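PDB 3KJJ: NMB1025 protein from Neisseria meningitidis serogroup B, which is of unknown function but belongs to the YjgF/RutC family, whose trimeric members include enamine/imine deaminases, so a related hydrolytic role is possible. Local coordinates for residues 35-40 with 48-53; 65-70 with 119-124; 69-74 with 98-103; 75-80 with 111-116. All coordinates share one frame; numbering follows the deposited sequence. Where two conformers were deposited one is given.

Interaction 1: 35-40 with 48-53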
loop_
_atom_site.group_PDB
_atom_site.type_symbol
_atom_site.label_atom_id
_atom_site.label_comp_id
_atom_site.label_asym_id
_atom_site.label_seq_id
_atom_site.Cartn_x
_atom_site.Cartn_y
_atom_site.Cartn_z
HETATM N N MSE B 35 7.875 -0.911 9.298
HETATM C CA MSE B 35 8.932 -1.185 10.264
HETATM C C MSE B 35 9.986 -0.117 10.088
HETATM O O MSE B 35 10.400 0.187 8.972
HETATM C CB MSE B 35 9.511 -2.581 10.087
HETATM C CG MSE B 35 8.492 -3.713 10.298
HETATM SE SE MSE B 35 8.068 -4.176 12.158
HETATM C CE MSE B 35 6.678 -5.477 11.792
ATOM N N VAL B 36 10.386 0.455 11.212
ATOM C CA VAL B 36 11.291 1.591 11.257
ATOM C C VAL B 36 12.531 1.181 12.056
ATOM O O VAL B 36 12.467 0.252 12.856
ATOM C CB VAL B 36 10.612 2.817 11.919
ATOM C CG1 VAL B 36 9.430 3.296 11.080
ATOM C CG2 VAL B 36 10.164 2.491 13.337
ATOM N N PRO B 37 13.661 1.873 11.843
ATOM C CA PRO B 37 14.915 1.510 12.489
ATOM C C PRO B 37 14.826 1.616 14.005
ATOM O O PRO B 37 14.273 2.583 14.522
ATOM C CB PRO B 37 15.900 2.555 11.956
ATOM C CG PRO B 37 15.271 3.100 10.745
ATOM C CD PRO B 37 13.815 3.050 10.976
ATOM N N GLU B 38 15.346 0.603 14.696
ATOM C CA GLU B 38 15.497 0.633 16.151
ATOM C C GLU B 38 16.976 0.740 16.502
ATOM O O GLU B 38 17.330 1.016 17.651
ATOM C CB GLU B 38 14.896 -0.628 16.787
ATOM C CG GLU B 38 13.372 -0.622 16.857
ATOM C CD GLU B 38 12.784 -1.934 17.382
ATOM O OE1 GLU B 38 11.630 -1.914 17.852
ATOM O OE2 GLU B 38 13.464 -2.981 17.319
ATOM N N ASN B 39 17.818 0.522 15.490
ATOM C CA ASN B 39 19.269 0.502 15.603
ATOM C C ASN B 39 19.880 1.047 14.314
ATOM O O ASN B 39 19.239 1.028 13.263
ATOM C CB ASN B 39 19.761 -0.935 15.811
ATOM C CG ASN B 39 19.360 -1.509 17.156
ATOM O OD1 ASN B 39 19.871 -1.101 18.197
ATOM N ND2 ASN B 39 18.450 -2.479 17.136
ATOM N N GLY B 40 21.116 1.532 14.395
ATOM C CA GLY B 40 21.856 1.947 13.206
ATOM C C GLY B 40 21.687 3.415 12.873
ATOM O O GLY B 40 20.684 4.034 13.238
ATOM N N ALA B 48 19.275 -3.006 7.514
ATOM C CA ALA B 48 19.552 -4.298 8.150
ATOM C C ALA B 48 18.649 -4.522 9.357
ATOM O O ALA B 48 18.047 -5.583 9.487
ATOM C CB ALA B 48 21.017 -4.407 8.561
ATOM N N ASP B 49 18.571 -3.530 10.238
ATOM C CA ASP B 49 17.738 -3.637 11.438
ATOM C C ASP B 49 16.261 -3.848 11.113
ATOM O O ASP B 49 15.580 -4.635 11.787
ATOM C CB ASP B 49 17.885 -2.409 12.336
ATOM C CG ASP B 49 17.034 -2.515 13.596
ATOM O OD1 ASP B 49 17.419 -3.268 14.503
ATOM O OD2 ASP B 49 15.979 -1.857 13.664
ATOM N N VAL B 50 15.781 -3.140 10.092
ATOM C CA VAL B 50 14.378 -3.169 9.683
ATOM C C VAL B 50 14.050 -4.550 9.107
ATOM O O VAL B 50 13.018 -5.129 9.439
ATOM C CB VAL B 50 14.060 -2.010 8.690
ATOM C CG1 VAL B 50 12.817 -2.280 7.865
ATOM C CG2 VAL B 50 13.895 -0.675 9.470
ATOM N N LEU B 51 14.943 -5.071 8.264
ATOM C CA LEU B 51 14.776 -6.418 7.715
ATOM C C LEU B 51 14.817 -7.523 8.788
ATOM O O LEU B 51 14.114 -8.528 8.663
ATOM C CB LEU B 51 15.737 -6.674 6.545
ATOM C CG LEU B 51 15.550 -5.731 5.335
ATOM C CD1 LEU B 51 16.680 -5.857 4.329
ATOM C CD2 LEU B 51 14.196 -5.922 4.634
ATOM N N ALA B 52 15.600 -7.321 9.850
ATOM C CA ALA B 52 15.654 -8.265 10.981
ATOM C C ALA B 52 14.356 -8.301 11.789
ATOM O O ALA B 52 13.868 -9.375 12.154
ATOM C CB ALA B 52 16.870 -7.973 11.895
ATOM N N GLN B 53 13.778 -7.126 12.029
ATOM C CA GLN B 53 12.424 -7.012 12.575
ATOM C C GLN B 53 11.396 -7.735 11.724
ATOM O O GLN B 53 10.548 -8.468 12.248
ATOM C CB GLN B 53 12.011 -5.544 12.670
ATOM C CG GLN B 53 12.753 -4.739 13.712
ATOM C CD GLN B 53 12.328 -3.290 13.688
ATOM O OE1 GLN B 53 11.171 -2.975 13.923
ATOM N NE2 GLN B 53 13.267 -2.401 13.383
HETATM O O HOH W 1 9.447 -0.910 13.706
HETATM O O HOH W 2 15.406 -4.392 16.214
#
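Two donors grip OD2 of D49: the backbone N of E38, 2.7 Å away, and the side-chain NE2 of Q53, one helical turn further on. They arrive over opposite faces of the carboxylate, both well out of its plane. The other oxygen, OD1, takes an almost straight bond of 2.9 Å from ND2 of N39, whose amide stands at 79° to the carboxylate. With CG anti to the backbone N (chi1 -179°), the D49 carboxylate swings out from the helix to meet the backbone N-H of E38 and the side-chain amide of N39, and the several bonds should fix its rotation. Q53 is used at both ends. Besides its bond to D49, NE2 donates to the carbonyl O of V36 at 2.8 Å, a partner lying in the plane of the Q53 amide; water 1, which accepts from V36 N, can donate to OE1. The E38 carboxylate lies stacked over this amide, the planes 11° apart, and water 2 bridges E38 OE2 to D49 OD1, which may soften the proximity of two like charges. Beneath the polar layer V50 supplies the apolar floor: its CG2 comes within 3.5 Å of the V36 carbonyl carbon and lies beside P37 CD, while CG1 packs at 4.0 Å from CB of selenomethionine M35. The SE of M35 reaches on to Q53 OE1, and I54 and W57 also pack against M35. The whole is a loop between strand 29-32 and helix 43-60 that folds back over the second and third turns of that helix, in the alpha-beta fold of the YjgF family.

Interaction 2: 65-70 with 119-124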
loop_
_atom_site.group_PDB
_atom_site.type_symbol
_atom_site.label_atom_id
_atom_site.label_comp_id
_atom_site.label_asym_id
_atom_site.label_seq_id
_atom_site.Cartn_x
_atom_site.Cartn_y
_atom_site.Cartn_z
ATOM N N LYS B 65 10.426 -14.501 4.837
ATOM C CA LYS B 65 10.752 -13.571 3.749
ATOM C C LYS B 65 10.530 -14.185 2.363
ATOM O O LYS B 65 10.206 -13.481 1.410
ATOM C CB LYS B 65 12.180 -13.008 3.925
ATOM C CG LYS B 65 13.321 -13.976 3.627
ATOM C CD LYS B 65 14.582 -13.637 4.416
ATOM C CE LYS B 65 15.756 -14.489 3.942
ATOM N NZ LYS B 65 17.076 -13.944 4.386
ATOM N N ALA B 66 10.661 -15.508 2.273
ATOM C CA ALA B 66 10.415 -16.241 1.028
ATOM C C ALA B 66 8.919 -16.348 0.741
ATOM O O ALA B 66 8.511 -16.971 -0.227
ATOM C CB ALA B 66 11.048 -17.629 1.107
ATOM N N HIS B 67 8.105 -15.739 1.598
ATOM C CA HIS B 67 6.657 -15.721 1.416
ATOM C C HIS B 67 6.083 -14.319 1.522
ATOM O O HIS B 67 4.907 -14.152 1.836
ATOM C CB HIS B 67 5.973 -16.677 2.400
ATOM C CG HIS B 67 6.268 -18.118 2.126
ATOM N ND1 HIS B 67 7.431 -18.727 2.543
ATOM C CD2 HIS B 67 5.568 -19.060 1.452
ATOM C CE1 HIS B 67 7.433 -19.986 2.143
ATOM N NE2 HIS B 67 6.314 -20.214 1.479
ATOM N N VAL B 68 6.927 -13.323 1.248
ATOM C CA VAL B 68 6.506 -11.928 1.106
ATOM C C VAL B 68 5.903 -11.674 -0.273
ATOM O O VAL B 68 6.492 -12.001 -1.307
ATOM C CB VAL B 68 7.693 -10.959 1.313
ATOM C CG1 VAL B 68 7.302 -9.524 0.936
ATOM C CG2 VAL B 68 8.164 -11.027 2.735
ATOM N N LEU B 69 4.727 -11.071 -0.275
ATOM C CA LEU B 69 4.035 -10.752 -1.501
ATOM C C LEU B 69 4.480 -9.405 -2.058
ATOM O O LEU B 69 4.760 -9.282 -3.251
ATOM C CB LEU B 69 2.533 -10.765 -1.275
ATOM C CG LEU B 69 1.921 -12.140 -0.964
ATOM C CD1 LEU B 69 0.422 -12.012 -0.772
ATOM C CD2 LEU B 69 2.250 -13.170 -2.058
ATOM N N ASP B 70 4.566 -8.413 -1.178
ATOM C CA ASP B 70 4.729 -7.034 -1.594
ATOM C C ASP B 70 5.504 -6.277 -0.521
ATOM O O ASP B 70 5.340 -6.526 0.679
ATOM C CB ASP B 70 3.338 -6.419 -1.842
ATOM C CG ASP B 70 3.388 -4.976 -2.339
ATOM O OD1 ASP B 70 3.665 -4.758 -3.538
ATOM O OD2 ASP B 70 3.102 -4.059 -1.531
ATOM N N THR B 119 3.483 -6.980 2.943
ATOM C CA THR B 119 2.344 -7.883 2.847
ATOM C C THR B 119 2.901 -9.273 2.537
ATOM O O THR B 119 3.750 -9.433 1.646
ATOM C CB THR B 119 1.369 -7.476 1.714
ATOM O OG1 THR B 119 1.132 -6.061 1.759
ATOM C CG2 THR B 119 0.012 -8.217 1.844
ATOM N N ALA B 120 2.400 -10.283 3.243
ATOM C CA ALA B 120 2.940 -11.626 3.103
ATOM C C ALA B 120 1.835 -12.661 3.204
ATOM O O ALA B 120 0.668 -12.327 3.439
ATOM C CB ALA B 120 4.031 -11.892 4.170
ATOM N N VAL B 121 2.209 -13.915 2.998
ATOM C CA VAL B 121 1.258 -15.011 3.115
ATOM C C VAL B 121 1.698 -16.007 4.192
ATOM O O VAL B 121 2.887 -16.245 4.386
ATOM C CB VAL B 121 0.968 -15.689 1.739
ATOM C CG1 VAL B 121 2.132 -16.544 1.273
ATOM C CG2 VAL B 121 -0.321 -16.503 1.791
ATOM N N LYS B 122 0.719 -16.549 4.911
ATOM C CA LYS B 122 0.951 -17.587 5.898
ATOM C C LYS B 122 1.250 -18.894 5.163
ATOM O O LYS B 122 0.513 -19.265 4.246
ATOM C CB LYS B 122 -0.295 -17.738 6.779
ATOM C CG LYS B 122 -0.132 -18.656 7.983
ATOM C CD LYS B 122 -1.422 -18.707 8.797
ATOM C CE LYS B 122 -1.359 -19.781 9.868
ATOM N NZ LYS B 122 -2.425 -19.582 10.896
ATOM N N ARG B 123 2.332 -19.573 5.554
ATOM C CA ARG B 123 2.691 -20.864 4.972
ATOM C C ARG B 123 1.609 -21.909 5.214
ATOM O O ARG B 123 1.046 -21.984 6.304
ATOM C CB ARG B 123 4.014 -21.368 5.554
ATOM C CG ARG B 123 5.246 -20.825 4.865
ATOM C CD ARG B 123 6.516 -21.313 5.538
ATOM N NE ARG B 123 6.813 -20.555 6.752
ATOM C CZ ARG B 123 7.093 -21.093 7.936
ATOM N NH1 ARG B 123 7.347 -20.305 8.971
ATOM N NH2 ARG B 123 7.131 -22.412 8.086
ATOM N N ASP B 124 1.327 -22.710 4.195
ATOM C CA ASP B 124 0.463 -23.878 4.375
ATOM C C ASP B 124 1.280 -24.975 5.063
ATOM O O ASP B 124 2.482 -25.115 4.814
ATOM C CB ASP B 124 -0.064 -24.392 3.031
ATOM C CG ASP B 124 -1.069 -23.447 2.393
ATOM O OD1 ASP B 124 -0.949 -23.195 1.178
ATOM O OD2 ASP B 124 -1.975 -22.955 3.100
HETATM O O HOH W 3 3.148 -3.773 1.288
#
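A classic beta bulge interrupts the antiparallel pairing of strands 68-75 and 114-121: L69 and D70 both face T119. The carbonyl O of T119 accepts from both of their backbone nitrogens, at 2.7 Å from L69 N and 3.1 Å from D70 N, and the T119 N returns a bond to D70 O. On the other side of the bulge V68 pairs with A120, and V121 N donates to H67 O at 2.9 Å. Water 3 ties the side chains of the D70-T119 pair together, donating to D70 OD2 and accepting from T119 OG1. At the end of the pairing, in the conformers described here for R123 and V121, R123 lays its aliphatic stem over the imidazole of H67. Its CG sits 3.6 Å from the ring centroid and 11° off the normal, a CH-pi contact, while V121 CG1 comes to the ring edge. D64 anchors both partners, accepting a hydrogen bond from H67 ND1 and forming a salt bridge with R123 NE, so one carboxylate ties the ring to the guanidinium end of R123. V68 and A120 turn to the face packed on L58 of helix 43-60; the T119 side chain meets F31 of strand 29-32, and D70 packs on K117 of a neighbouring subunit.

Interaction 3: 69-74 with 98-103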
loop_
_atom_site.group_PDB
_atom_site.type_symbol
_atom_site.label_atom_id
_atom_site.label_comp_id
_atom_site.label_asym_id
_atom_site.label_seq_id
_atom_site.Cartn_x
_atom_site.Cartn_y
_atom_site.Cartn_z
ATOM N N LEU B 69 4.727 -11.071 -0.275
ATOM C CA LEU B 69 4.035 -10.752 -1.501
ATOM C C LEU B 69 4.480 -9.405 -2.058
ATOM O O LEU B 69 4.760 -9.282 -3.251
ATOM C CB LEU B 69 2.533 -10.765 -1.275
ATOM C CG LEU B 69 1.921 -12.140 -0.964
ATOM C CD1 LEU B 69 0.422 -12.012 -0.772
ATOM C CD2 LEU B 69 2.250 -13.170 -2.058
ATOM N N ASP B 70 4.566 -8.413 -1.178
ATOM C CA ASP B 70 4.729 -7.034 -1.594
ATOM C C ASP B 70 5.504 -6.277 -0.521
ATOM O O ASP B 70 5.340 -6.526 0.679
ATOM C CB ASP B 70 3.338 -6.419 -1.842
ATOM C CG ASP B 70 3.388 -4.976 -2.339
ATOM O OD1 ASP B 70 3.665 -4.758 -3.538
ATOM O OD2 ASP B 70 3.102 -4.059 -1.531
ATOM N N ALA B 71 6.355 -5.360 -0.967
ATOM C CA ALA B 71 7.120 -4.523 -0.064
ATOM C C ALA B 71 7.123 -3.101 -0.610
ATOM O O ALA B 71 7.418 -2.887 -1.782
ATOM C CB ALA B 71 8.549 -5.045 0.049
ATOM N N VAL B 72 6.778 -2.141 0.238
ATOM C CA VAL B 72 6.929 -0.737 -0.104
ATOM C C VAL B 72 8.019 -0.202 0.802
ATOM O O VAL B 72 7.981 -0.395 2.023
ATOM C CB VAL B 72 5.635 0.073 0.072
ATOM C CG1 VAL B 72 5.825 1.511 -0.439
ATOM C CG2 VAL B 72 4.491 -0.587 -0.654
ATOM N N ILE B 73 9.003 0.436 0.178
ATOM C CA ILE B 73 10.159 0.956 0.872
ATOM C C ILE B 73 10.098 2.458 0.748
ATOM O O ILE B 73 10.053 2.997 -0.358
ATOM C CB ILE B 73 11.477 0.435 0.267
ATOM C CG1 ILE B 73 11.538 -1.099 0.345
ATOM C CG2 ILE B 73 12.699 1.057 0.991
ATOM C CD1 ILE B 73 12.575 -1.711 -0.610
ATOM N N TYR B 74 10.046 3.110 1.899
ATOM C CA TYR B 74 10.022 4.546 1.970
ATOM C C TYR B 74 11.423 4.954 2.411
ATOM O O TYR B 74 11.919 4.469 3.419
ATOM C CB TYR B 74 8.963 4.994 2.977
ATOM C CG TYR B 74 7.537 4.601 2.636
ATOM C CD1 TYR B 74 6.816 5.281 1.652
ATOM C CD2 TYR B 74 6.896 3.559 3.318
ATOM C CE1 TYR B 74 5.509 4.921 1.340
ATOM C CE2 TYR B 74 5.602 3.196 3.009
ATOM C CZ TYR B 74 4.914 3.878 2.024
ATOM O OH TYR B 74 3.624 3.521 1.727
ATOM N N PRO B 98 9.805 -10.281 -3.868
ATOM C CA PRO B 98 8.438 -9.755 -3.857
ATOM C C PRO B 98 8.184 -8.612 -4.843
ATOM O O PRO B 98 9.137 -8.014 -5.366
ATOM C CB PRO B 98 8.285 -9.245 -2.421
ATOM C CG PRO B 98 9.657 -8.802 -2.061
ATOM C CD PRO B 98 10.590 -9.792 -2.711
ATOM N N ALA B 99 6.906 -8.324 -5.100
ATOM C CA ALA B 99 6.517 -7.052 -5.732
ATOM C C ALA B 99 7.080 -5.950 -4.845
ATOM O O ALA B 99 7.020 -6.046 -3.615
ATOM C CB ALA B 99 5.014 -6.927 -5.839
ATOM N N ARG B 100 7.655 -4.924 -5.457
ATOM C CA ARG B 100 8.346 -3.896 -4.680
ATOM C C ARG B 100 8.102 -2.524 -5.286
ATOM O O ARG B 100 7.969 -2.387 -6.497
ATOM C CB ARG B 100 9.849 -4.180 -4.637
ATOM C CG ARG B 100 10.579 -3.508 -3.492
ATOM C CD ARG B 100 12.085 -3.680 -3.581
ATOM N NE ARG B 100 12.708 -2.610 -4.355
ATOM C CZ ARG B 100 13.940 -2.146 -4.171
ATOM N NH1 ARG B 100 14.729 -2.632 -3.209
ATOM N NH2 ARG B 100 14.375 -1.162 -4.943
ATOM N N ALA B 101 8.003 -1.523 -4.425
ATOM C CA ALA B 101 8.008 -0.135 -4.861
ATOM C C ALA B 101 8.893 0.655 -3.909
ATOM O O ALA B 101 8.964 0.360 -2.715
ATOM C CB ALA B 101 6.587 0.424 -4.907
ATOM N N CYS B 102 9.606 1.642 -4.437
ATOM C CA CYS B 102 10.467 2.444 -3.578
ATOM C C CYS B 102 10.234 3.903 -3.889
ATOM O O CYS B 102 10.389 4.318 -5.032
ATOM C CB CYS B 102 11.944 2.080 -3.736
ATOM S SG CYS B 102 13.007 2.970 -2.569
ATOM N N VAL B 103 9.813 4.655 -2.873
ATOM C CA VAL B 103 9.484 6.073 -3.047
ATOM C C VAL B 103 10.121 6.917 -1.943
ATOM O O VAL B 103 10.503 6.407 -0.894
ATOM C CB VAL B 103 7.939 6.350 -3.154
ATOM C CG1 VAL B 103 7.291 5.469 -4.231
ATOM C CG2 VAL B 103 7.227 6.167 -1.818
#
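The side chain of I73 leans across onto R100 within a parallel strand pair, the two strands of a beta-alpha-beta unit whose helix, 81-91, packs on this same face. The I73 CB lies 3.9 Å from A101 O and not far from the C102 sulfur. At the branch, CG2 approaches C102 SG at 4.1 Å. CG1, anti to the carbonyl carbon (chi1 -60°), carries the chain the other way, and CD1 ends over one face of the R100 guanidinium, 3.5 Å from NH1 and nearly as close to CD. The R100 head is held from outside, by a hydrogen bond of NH1 to N85 and a cation-pi contact with W88. A71 and I73 on the one strand and R100 and C102 on the other thus face the helix; D70, V72 and Y74 share the opposite face with A99, A101 and V103, where a neighbouring subunit packs against V72, A99 and A101. Five backbone bonds in register zip the strands together, from A99 N to L69 O through V103 N to I73 O. On the subunit-facing side Y74 and V103 lie side by side, V103 CG2 standing 3.6 Å from Y74 CD1, while V72 CG1 lies 3.5 Å above the plane of the Y74 ring, offset toward its rim.

Interaction 4: 75-80 with 111-116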
loop_
_atom_site.group_PDB
_atom_site.type_symbol
_atom_site.label_atom_id
_atom_site.label_comp_id
_atom_site.label_asym_id
_atom_site.label_seq_id
_atom_site.Cartn_x
_atom_site.Cartn_y
_atom_site.Cartn_z
ATOM N N LEU B 75 12.074 5.808 1.634
ATOM C CA LEU B 75 13.340 6.400 2.063
ATOM C C LEU B 75 13.126 7.877 2.311
ATOM O O LEU B 75 12.386 8.525 1.575
ATOM C CB LEU B 75 14.432 6.216 1.004
ATOM C CG LEU B 75 14.905 4.797 0.693
ATOM C CD1 LEU B 75 15.749 4.816 -0.586
ATOM C CD2 LEU B 75 15.701 4.202 1.859
ATOM N N ARG B 76 13.786 8.400 3.342
ATOM C CA ARG B 76 13.766 9.821 3.645
ATOM C C ARG B 76 14.437 10.615 2.522
ATOM O O ARG B 76 14.027 11.735 2.190
ATOM C CB ARG B 76 14.470 10.086 4.978
ATOM C CG ARG B 76 14.637 11.569 5.283
ATOM C CD ARG B 76 15.468 11.830 6.525
ATOM N NE ARG B 76 15.478 13.257 6.844
ATOM C CZ ARG B 76 14.469 13.921 7.402
ATOM N NH1 ARG B 76 13.347 13.295 7.727
ATOM N NH2 ARG B 76 14.586 15.218 7.656
ATOM N N ASP B 77 15.456 10.001 1.939
ATOM C CA ASP B 77 16.308 10.625 0.964
ATOM C C ASP B 77 16.699 9.595 -0.113
ATOM O O ASP B 77 17.461 8.678 0.162
ATOM C CB ASP B 77 17.550 11.178 1.687
ATOM C CG ASP B 77 18.409 12.038 0.791
ATOM O OD1 ASP B 77 18.909 13.084 1.249
ATOM O OD2 ASP B 77 18.589 11.665 -0.377
HETATM N N MSE B 78 16.179 9.758 -1.333
HETATM C CA MSE B 78 16.451 8.824 -2.446
HETATM C C MSE B 78 17.939 8.714 -2.798
HETATM O O MSE B 78 18.343 7.831 -3.549
HETATM C CB MSE B 78 15.607 9.167 -3.689
HETATM C CG MSE B 78 15.620 8.096 -4.830
HETATM SE SE MSE B 78 14.814 6.334 -4.370
HETATM C CE MSE B 78 13.118 7.013 -3.762
ATOM N N GLY B 79 18.758 9.601 -2.236
ATOM C CA GLY B 79 20.209 9.445 -2.302
ATOM C C GLY B 79 20.717 8.154 -1.663
ATOM O O GLY B 79 21.848 7.745 -1.913
ATOM N N ASP B 80 19.882 7.507 -0.852
ATOM C CA ASP B 80 20.278 6.287 -0.127
ATOM C C ASP B 80 19.814 5.007 -0.825
ATOM O O ASP B 80 19.891 3.919 -0.244
ATOM C CB ASP B 80 19.714 6.300 1.301
ATOM C CG ASP B 80 20.372 7.345 2.194
ATOM O OD1 ASP B 80 21.551 7.682 1.976
ATOM O OD2 ASP B 80 19.703 7.813 3.140
ATOM N N GLU B 111 15.713 11.221 11.981
ATOM C CA GLU B 111 16.862 10.324 11.870
ATOM C C GLU B 111 16.557 8.959 11.232
ATOM O O GLU B 111 17.483 8.209 10.928
ATOM C CB GLU B 111 17.596 10.155 13.211
ATOM C CG GLU B 111 16.710 9.999 14.436
ATOM C CD GLU B 111 16.176 11.323 14.976
ATOM O OE1 GLU B 111 14.945 11.453 15.073
ATOM O OE2 GLU B 111 16.972 12.232 15.308
ATOM N N TRP B 112 15.275 8.642 11.037
ATOM C CA TRP B 112 14.892 7.429 10.302
ATOM C C TRP B 112 15.063 7.639 8.806
ATOM O O TRP B 112 14.464 8.541 8.221
ATOM C CB TRP B 112 13.447 7.023 10.584
ATOM C CG TRP B 112 13.131 6.642 12.006
ATOM C CD1 TRP B 112 14.012 6.338 13.009
ATOM C CD2 TRP B 112 11.820 6.472 12.558
ATOM N NE1 TRP B 112 13.327 6.020 14.160
ATOM C CE2 TRP B 112 11.981 6.087 13.907
ATOM C CE3 TRP B 112 10.522 6.622 12.042
ATOM C CZ2 TRP B 112 10.890 5.851 14.754
ATOM C CZ3 TRP B 112 9.438 6.376 12.879
ATOM C CH2 TRP B 112 9.631 5.998 14.225
ATOM N N ARG B 113 15.861 6.778 8.186
ATOM C CA ARG B 113 16.200 6.913 6.773
ATOM C C ARG B 113 15.439 5.914 5.904
ATOM O O ARG B 113 15.435 6.029 4.669
ATOM C CB ARG B 113 17.713 6.759 6.584
ATOM C CG ARG B 113 18.537 7.603 7.552
ATOM C CD ARG B 113 19.855 8.006 6.950
ATOM N NE ARG B 113 19.670 8.806 5.744
ATOM C CZ ARG B 113 19.664 10.134 5.721
ATOM N NH1 ARG B 113 19.499 10.772 4.573
ATOM N NH2 ARG B 113 19.837 10.819 6.842
ATOM N N VAL B 114 14.791 4.939 6.557
ATOM C CA VAL B 114 14.053 3.874 5.860
ATOM C C VAL B 114 12.903 3.303 6.702
ATOM O O VAL B 114 12.981 3.233 7.930
ATOM C CB VAL B 114 15.011 2.733 5.362
ATOM C CG1 VAL B 114 15.691 2.010 6.556
ATOM C CG2 VAL B 114 14.287 1.744 4.436
ATOM N N GLU B 115 11.830 2.928 6.016
ATOM C CA GLU B 115 10.693 2.252 6.614
ATOM C C GLU B 115 10.192 1.276 5.560
ATOM O O GLU B 115 10.063 1.633 4.393
ATOM C CB GLU B 115 9.598 3.264 7.010
ATOM C CG GLU B 115 8.361 2.662 7.686
ATOM C CD GLU B 115 7.437 3.710 8.310
ATOM O OE1 GLU B 115 7.878 4.854 8.550
ATOM O OE2 GLU B 115 6.263 3.385 8.579
ATOM N N ILE B 116 9.927 0.035 5.959
ATOM C CA ILE B 116 9.477 -0.974 4.996
ATOM C C ILE B 116 8.171 -1.599 5.465
ATOM O O ILE B 116 8.065 -2.069 6.611
ATOM C CB ILE B 116 10.558 -2.054 4.726
ATOM C CG1 ILE B 116 11.855 -1.401 4.237
ATOM C CG2 ILE B 116 10.047 -3.106 3.722
ATOM C CD1 ILE B 116 13.047 -2.359 4.060
HETATM O O HOH W 4 12.758 10.606 8.222
HETATM O O HOH W 5 17.038 7.982 3.430
#
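In the R113 conformer described, R113 and D80 form a salt bridge: NE of R113 donates to D80 OD2 at 2.8 Å, with OD2 at the edge of the guanidinium and close to its plane. NH1 adds a weak bond to the same oxygen. The two flat groups stand at 76°, and the R113 chain, bent at chi3 (61°), curls its head round to reach D80. NH1 also lies 3.5 Å from D77 CB, and R76 CD approaches the guanidinium obliquely. Behind the side chains, R76 N donates to R113 O at 3.2 Å. Water 5 accepts from D77 N and can donate to R113 O or D80 OD2, linking backbone and salt bridge. These bonds fasten the loop that leaves strand 68-75 for helix 81-91 to the start of strand 114-121, just beyond the last antiparallel pair of the two strands, L75 with V114. There L75 CD2 and V114 CG2 lie side by side at 3.8 Å. The loop is shaped by an Asx turn, in which D77 OD2 accepts from G79 N at 2.8 Å, and D80 N bonds back to D77 O. D80 occupies the N-cap position of helix 81-91, but its side chain makes no capping bond and turns to R113 instead. On the far side the extended R76 reaches water 4 through NH1, 2.8 Å away, and that water donates to W112 O. Further out, Q46 of helix 43-60 accepts from R113 N and donates to E111 O.

How the interactions relate
Along the chain interaction 1 closes first, between the loop after strand 29-32 and helix 43-60; the other three follow and share one mixed sheet. Interactions 2 and 4 mark the two ends of the antiparallel pairing between strands 68-75 and 114-121, their centres about 24 Å apart on opposite sides of the chain's centre. Interaction 3 adds strand 99-104 on the other edge of 68-75 and shares L69 and D70 with interaction 2. Interaction 1 touches interaction 4 where M35 N approaches I116 O, about 12 Å between centres. Strand 68-75 is thus flanked by both its partners, and interactions 2 and 3 both meet the second subunit of the trimer.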